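Local coordinates for protein phenolic acid decarboxylase (Sedimentibacter hydroxybenzoicus, PDB 7AE5) that catalyses the reversible, non-oxidative decarboxylation of 4-hydroxybenzoate and 3,4-dihydroxybenzoate in anaerobic detoxification, as an oxygen-sensitive UbiD-family enzyme dependent on prenylated FMN and manganese, at residues S356-Y361 with V388-D393; T406-G411 with M438-T443. All blocks are in the same frame, centred on the assembly; numbering follows the deposited sequence.

Contact 1: residues S356-Y361 with V388-D393; sequences STKVRY and VDEFVD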
loop_
_atom_site.group_PDB
_atom_site.type_symbol
_atom_site.label_atom_id
_atom_site.label_comp_id
_atom_site.label_asym_id
_atom_site.label_seq_id
_atom_site.Cartn_x
_atom_site.Cartn_y
_atom_site.Cartn_z
ATOM N N SER C 356 2.774 23.903 -12.711
ATOM C CA SER C 356 3.501 23.650 -13.946
ATOM C C SER C 356 4.966 23.993 -13.735
ATOM O O SER C 356 5.295 25.029 -13.149
ATOM C CB SER C 356 2.931 24.460 -15.114
ATOM O OG SER C 356 3.204 25.842 -14.973
ATOM N N THR C 357 5.845 23.117 -14.205
ATOM C CA THR C 357 7.265 23.319 -13.981
ATOM C C THR C 357 8.052 22.633 -15.085
ATOM O O THR C 357 7.569 21.705 -15.739
ATOM C CB THR C 357 7.694 22.782 -12.611
ATOM O OG1 THR C 357 9.063 23.130 -12.362
ATOM C CG2 THR C 357 7.540 21.272 -12.571
ATOM N N LYS C 358 9.273 23.118 -15.288
ATOM C CA LYS C 358 10.259 22.377 -16.054
ATOM C C LYS C 358 10.920 21.360 -15.133
ATOM O O LYS C 358 11.276 21.682 -13.996
ATOM C CB LYS C 358 11.299 23.322 -16.654
ATOM C CG LYS C 358 12.101 22.713 -17.794
ATOM C CD LYS C 358 13.574 22.580 -17.438
ATOM C CE LYS C 358 14.360 21.982 -18.595
ATOM N NZ LYS C 358 14.319 22.854 -19.802
ATOM N N VAL C 359 11.062 20.129 -15.610
ATOM C CA VAL C 359 11.630 19.052 -14.808
ATOM C C VAL C 359 13.143 19.076 -14.999
ATOM O O VAL C 359 13.648 18.739 -16.072
ATOM C CB VAL C 359 11.033 17.691 -15.189
ATOM C CG1 VAL C 359 11.526 16.605 -14.244
ATOM C CG2 VAL C 359 9.513 17.756 -15.169
ATOM N N ARG C 360 13.868 19.491 -13.956
ATOM C CA ARG C 360 15.324 19.556 -14.030
ATOM C C ARG C 360 15.923 18.182 -14.301
ATOM O O ARG C 360 16.650 17.984 -15.280
ATOM C CB ARG C 360 15.887 20.141 -12.733
ATOM C CG ARG C 360 17.052 21.087 -12.932
ATOM C CD ARG C 360 17.833 21.283 -11.644
ATOM N NE ARG C 360 17.118 22.142 -10.709
ATOM C CZ ARG C 360 17.447 22.303 -9.436
ATOM N NH1 ARG C 360 18.514 21.716 -8.917
ATOM N NH2 ARG C 360 16.691 23.079 -8.663
ATOM N N TYR C 361 15.631 17.220 -13.431
ATOM C CA TYR C 361 16.101 15.853 -13.591
ATOM C C TYR C 361 15.006 14.905 -13.125
ATOM O O TYR C 361 13.980 15.327 -12.586
ATOM C CB TYR C 361 17.414 15.617 -12.829
ATOM C CG TYR C 361 17.468 16.249 -11.452
ATOM C CD1 TYR C 361 16.533 15.926 -10.474
ATOM C CD2 TYR C 361 18.458 17.171 -11.131
ATOM C CE1 TYR C 361 16.583 16.501 -9.217
ATOM C CE2 TYR C 361 18.516 17.751 -9.875
ATOM C CZ TYR C 361 17.577 17.412 -8.923
ATOM O OH TYR C 361 17.629 17.986 -7.673
ATOM N N VAL C 388 2.492 19.366 -13.524
ATOM C CA VAL C 388 2.441 19.195 -14.968
ATOM C C VAL C 388 3.676 19.851 -15.580
ATOM O O VAL C 388 4.413 20.585 -14.919
ATOM C CB VAL C 388 1.151 19.776 -15.578
ATOM C CG1 VAL C 388 -0.076 19.104 -14.970
ATOM C CG2 VAL C 388 1.100 21.282 -15.360
ATOM N N ASP C 389 3.889 19.579 -16.866
ATOM C CA ASP C 389 5.076 20.071 -17.547
ATOM C C ASP C 389 4.966 21.570 -17.822
ATOM O O ASP C 389 3.927 22.203 -17.610
ATOM C CB ASP C 389 5.307 19.314 -18.853
ATOM C CG ASP C 389 5.732 17.879 -18.629
ATOM O OD1 ASP C 389 6.711 17.661 -17.882
ATOM O OD2 ASP C 389 5.097 16.970 -19.208
ATOM N N GLU C 390 6.068 22.130 -18.325
ATOM C CA GLU C 390 6.178 23.576 -18.480
ATOM C C GLU C 390 5.224 24.115 -19.539
ATOM O O GLU C 390 4.769 25.259 -19.433
ATOM C CB GLU C 390 7.623 23.951 -18.815
ATOM C CG GLU C 390 8.098 23.472 -20.182
ATOM C CD GLU C 390 8.721 22.084 -20.140
ATOM O OE1 GLU C 390 8.546 21.379 -19.122
ATOM O OE2 GLU C 390 9.382 21.699 -21.129
ATOM N N PHE C 391 4.903 23.317 -20.554
ATOM C CA PHE C 391 4.050 23.775 -21.641
ATOM C C PHE C 391 2.565 23.614 -21.347
ATOM O O PHE C 391 1.739 24.090 -22.133
ATOM C CB PHE C 391 4.395 23.031 -22.939
ATOM C CG PHE C 391 4.347 21.536 -22.810
ATOM C CD1 PHE C 391 5.460 20.829 -22.389
ATOM C CD2 PHE C 391 3.186 20.839 -23.103
ATOM C CE1 PHE C 391 5.418 19.454 -22.268
ATOM C CE2 PHE C 391 3.138 19.464 -22.979
ATOM C CZ PHE C 391 4.254 18.772 -22.556
ATOM N N VAL C 392 2.205 22.962 -20.248
ATOM C CA VAL C 392 0.808 22.756 -19.889
ATOM C C VAL C 392 0.340 23.928 -19.040
ATOM O O VAL C 392 0.957 24.252 -18.017
ATOM C CB VAL C 392 0.620 21.427 -19.139
ATOM C CG1 VAL C 392 -0.744 21.390 -18.460
ATOM C CG2 VAL C 392 0.777 20.256 -20.092
ATOM N N ASP C 393 -0.739 24.566 -19.463
ATOM C CA ASP C 393 -1.365 25.623 -18.680
ATOM C C ASP C 393 -2.053 24.998 -17.473
ATOM O O ASP C 393 -3.051 24.287 -17.647
ATOM C CB ASP C 393 -2.369 26.391 -19.546
ATOM C CG ASP C 393 -3.013 27.566 -18.818
ATOM O OD1 ASP C 393 -2.700 27.806 -17.632
ATOM O OD2 ASP C 393 -3.844 28.257 -19.445
HETATM O O HOH W 1 2.819 26.104 -17.871
HETATM O O HOH W 2 10.271 19.229 -18.377
#

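Contact 2: residues T406-G411 with M438-T443; sequences TRVHPG and MIIDAT. With RB (rubidium ion), chain Q.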
loop_
_atom_site.group_PDB
_atom_site.type_symbol
_atom_site.label_atom_id
_atom_site.label_comp_id
_atom_site.label_asym_id
_atom_site.label_seq_id
_atom_site.Cartn_x
_atom_site.Cartn_y
_atom_site.Cartn_z
ATOM N N THR C 406 -2.280 10.843 -19.731
ATOM C CA THR C 406 -1.188 10.365 -20.574
ATOM C C THR C 406 0.189 10.348 -19.914
ATOM O O THR C 406 1.097 9.712 -20.461
ATOM C CB THR C 406 -1.102 11.195 -21.870
ATOM O OG1 THR C 406 -0.916 12.581 -21.557
ATOM C CG2 THR C 406 -2.367 11.028 -22.708
ATOM N N ARG C 407 0.377 11.016 -18.771
ATOM C CA ARG C 407 1.668 11.050 -18.091
ATOM C C ARG C 407 1.622 10.502 -16.671
ATOM O O ARG C 407 2.659 10.503 -15.987
ATOM C CB ARG C 407 2.219 12.483 -18.049
ATOM C CG ARG C 407 1.995 13.285 -19.317
ATOM C CD ARG C 407 2.969 12.884 -20.410
ATOM N NE ARG C 407 2.292 12.690 -21.687
ATOM C CZ ARG C 407 2.827 12.970 -22.867
ATOM N NH1 ARG C 407 2.157 12.780 -23.992
ATOM N NH2 ARG C 407 4.065 13.454 -22.920
ATOM N N VAL C 408 0.462 10.051 -16.204
ATOM C CA VAL C 408 0.300 9.524 -14.855
ATOM C C VAL C 408 0.174 8.011 -14.952
ATOM O O VAL C 408 -0.838 7.487 -15.435
ATOM C CB VAL C 408 -0.916 10.127 -14.138
ATOM C CG1 VAL C 408 -1.205 9.366 -12.846
ATOM C CG2 VAL C 408 -0.681 11.589 -13.846
ATOM N N HIS C 409 1.208 7.313 -14.508
ATOM C CA HIS C 409 1.123 5.897 -14.194
ATOM C C HIS C 409 0.772 5.825 -12.717
ATOM O O HIS C 409 1.635 6.079 -11.867
ATOM C CB HIS C 409 2.443 5.188 -14.497
ATOM C CG HIS C 409 2.384 3.695 -14.379
ATOM N ND1 HIS C 409 1.923 3.050 -13.251
ATOM C CD2 HIS C 409 2.753 2.720 -15.243
ATOM C CE1 HIS C 409 2.001 1.744 -13.429
ATOM N NE2 HIS C 409 2.502 1.517 -14.631
ATOM N N PRO C 410 -0.482 5.530 -12.366
ATOM C CA PRO C 410 -0.864 5.545 -10.945
ATOM C C PRO C 410 -0.057 4.588 -10.086
ATOM O O PRO C 410 -0.087 4.710 -8.856
ATOM C CB PRO C 410 -2.349 5.160 -10.979
ATOM C CG PRO C 410 -2.805 5.590 -12.340
ATOM C CD PRO C 410 -1.641 5.290 -13.243
ATOM N N GLY C 411 0.672 3.648 -10.691
ATOM C CA GLY C 411 1.504 2.753 -9.909
ATOM C C GLY C 411 2.733 3.427 -9.335
ATOM O O GLY C 411 3.290 2.961 -8.336
ATOM N N MET C 438 -1.940 13.802 -1.200
ATOM C CA MET C 438 -1.885 13.107 -2.480
ATOM C C MET C 438 -1.074 13.940 -3.459
ATOM O O MET C 438 -1.468 15.059 -3.805
ATOM C CB MET C 438 -3.287 12.836 -3.036
ATOM C CG MET C 438 -3.294 11.784 -4.135
ATOM S SD MET C 438 -4.881 11.523 -4.953
ATOM C CE MET C 438 -5.886 12.802 -4.214
ATOM N N ILE C 439 0.057 13.395 -3.896
ATOM C CA ILE C 439 0.909 14.014 -4.902
ATOM C C ILE C 439 0.749 13.235 -6.198
ATOM O O ILE C 439 0.867 12.004 -6.206
ATOM C CB ILE C 439 2.382 14.039 -4.458
ATOM C CG1 ILE C 439 2.537 14.789 -3.135
ATOM C CG2 ILE C 439 3.256 14.660 -5.534
ATOM C CD1 ILE C 439 3.937 14.704 -2.566
ATOM N N ILE C 440 0.484 13.946 -7.289
ATOM C CA ILE C 440 0.293 13.337 -8.601
ATOM C C ILE C 440 1.327 13.929 -9.547
ATOM O O ILE C 440 1.320 15.140 -9.803
ATOM C CB ILE C 440 -1.130 13.557 -9.135
ATOM C CG1 ILE C 440 -2.160 12.986 -8.160
ATOM C CG2 ILE C 440 -1.295 12.915 -10.502
ATOM C CD1 ILE C 440 -3.588 13.250 -8.566
ATOM N N ASP C 441 2.212 13.079 -10.068
ATOM C CA ASP C 441 3.278 13.515 -10.967
ATOM C C ASP C 441 2.832 13.287 -12.412
ATOM O O ASP C 441 3.178 12.294 -13.061
ATOM C CB ASP C 441 4.583 12.788 -10.642
ATOM C CG ASP C 441 5.682 13.078 -11.648
ATOM O OD1 ASP C 441 5.615 14.133 -12.314
ATOM O OD2 ASP C 441 6.618 12.259 -11.768
ATOM N N ALA C 442 2.064 14.256 -12.925
ATOM C CA ALA C 442 1.584 14.255 -14.303
ATOM C C ALA C 442 2.616 14.801 -15.282
ATOM O O ALA C 442 2.242 15.384 -16.308
ATOM C CB ALA C 442 0.281 15.050 -14.411
ATOM N N THR C 443 3.902 14.634 -14.995
ATOM C CA THR C 443 4.945 15.109 -15.889
ATOM C C THR C 443 5.561 13.962 -16.681
ATOM O O THR C 443 5.474 12.779 -16.305
ATOM C CB THR C 443 6.044 15.853 -15.122
ATOM O OG1 THR C 443 6.788 14.928 -14.319
ATOM C CG2 THR C 443 5.440 16.935 -14.240
HETATM RB RB RB Q . 4.628 11.146 -14.673
HETATM O O HOH W 3 7.001 11.189 -14.054
#

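Contact 1: residues S356-Y361 with V388-D393
Thr357 N donates to Val388 O at 3.0 Å (N-H...O 153°), the one direct hydrogen bond between the segments, where strand 352-357 runs parallel to the end of strand 384-388. Ser356 pairs with Val388 in the bridge, and the same carbonyl draws a CA-H...O contact from Ser356 CA at 3.3 Å. Thr357 O receives a similar contact from Asp389 CA; the N-H of Glu390 lies near it but points badly for a bond. Beyond Val388 the chain enters a type I turn, Asp389 to Val392, closed by Val392 N to Asp389 O.

Van der Waals contact is slight. CG2 of Val388 rests 3.7 Å from Ser356 CB on the face both side chains share; the small serine leaves room for the branched valine. Val359 CG2 lies against a carboxylate oxygen, Asp389 OD1, at 3.9 Å, while the other, OD2, is hydrogen-bonded to Thr444 OG1.

Two waters bridge the segments. One accepts from Ser356 OG at 2.9 Å and donates to the carbonyls of Glu390 and Val392. With chi1 67°, CG of Glu390 lies between its backbone N and carbonyl carbon, and the bend at chi2 lays the chain alongside Lys358. OE1 thereby takes a proton from the second water, which accepts from Val359 N at 3.0 Å. Lys358 NZ stays 5.2 Å from Glu390 OE2, so any attraction is probably long-range. Direct pairing thus gives way to water bridges as the strands end.

Contact 2: residues T406-G411 with M438-T443
Val408 turns its CG2 branch onto Ala442 CB and Ile440 CG2, 3.6 Å from each. CG1 stands anti to the backbone N (chi1 169°), which puts CG2 beside that N, anti to the carbonyl carbon, and sends this methyl across the contact; the small Ala442 lets it come within 3.5 Å of Ala442 CA. Arg407 approaches with its aliphatic root: CB lies 3.4 Å from Ala442 O, after which, in the conformer described, bends at chi2 and chi3 lead the guanidinium away.

The backbone oxygens of Arg407, Asp441 and Thr443 converge on a rubidium ion, each at 2.5 Å, with a water and Asp413 completing its ligands. The Asp441 carboxylate stays in the second shell. OD2 accepts from the metal-bound water, while OD1 is met from above the carboxylate plane by Thr443 N at 3.2 Å. An alanine in place of Asp441 would probably deprive the bound water of this acceptor and remove the one that holds Thr443 N in the turn.

Asp441 to Thr443 thus forms an Asx turn, consistent with the chain bending after Asp441 so that the carbonyls of both residues face the ion and, with that of Arg407, build a monovalent-cation site.

Followed from the N terminus, strand 352-357 comes first; the chain then passes through helices 364-372 and 378-381 and returns along strand 384-388, where contact 1 closes this parallel crossover. Helix 397-407 follows and opens contact 2, whose loop runs through strand 414-421 and returns on strand 434-441. The two loops lie in series, neither nested nor crossed, and both reach one mixed five-stranded sheet, in which strand 384-388 lies between 352-357 and 434-441. Their centres are about 13 Å apart. Thr443 joins them, with CB 3.4 Å from Asp389 OD1 and 4.0 Å from Val359 CG2. Contact 1 ties two parallel strands and the turn that follows; contact 2 ties Arg407 and Val408 to residues 440-443 round the cation.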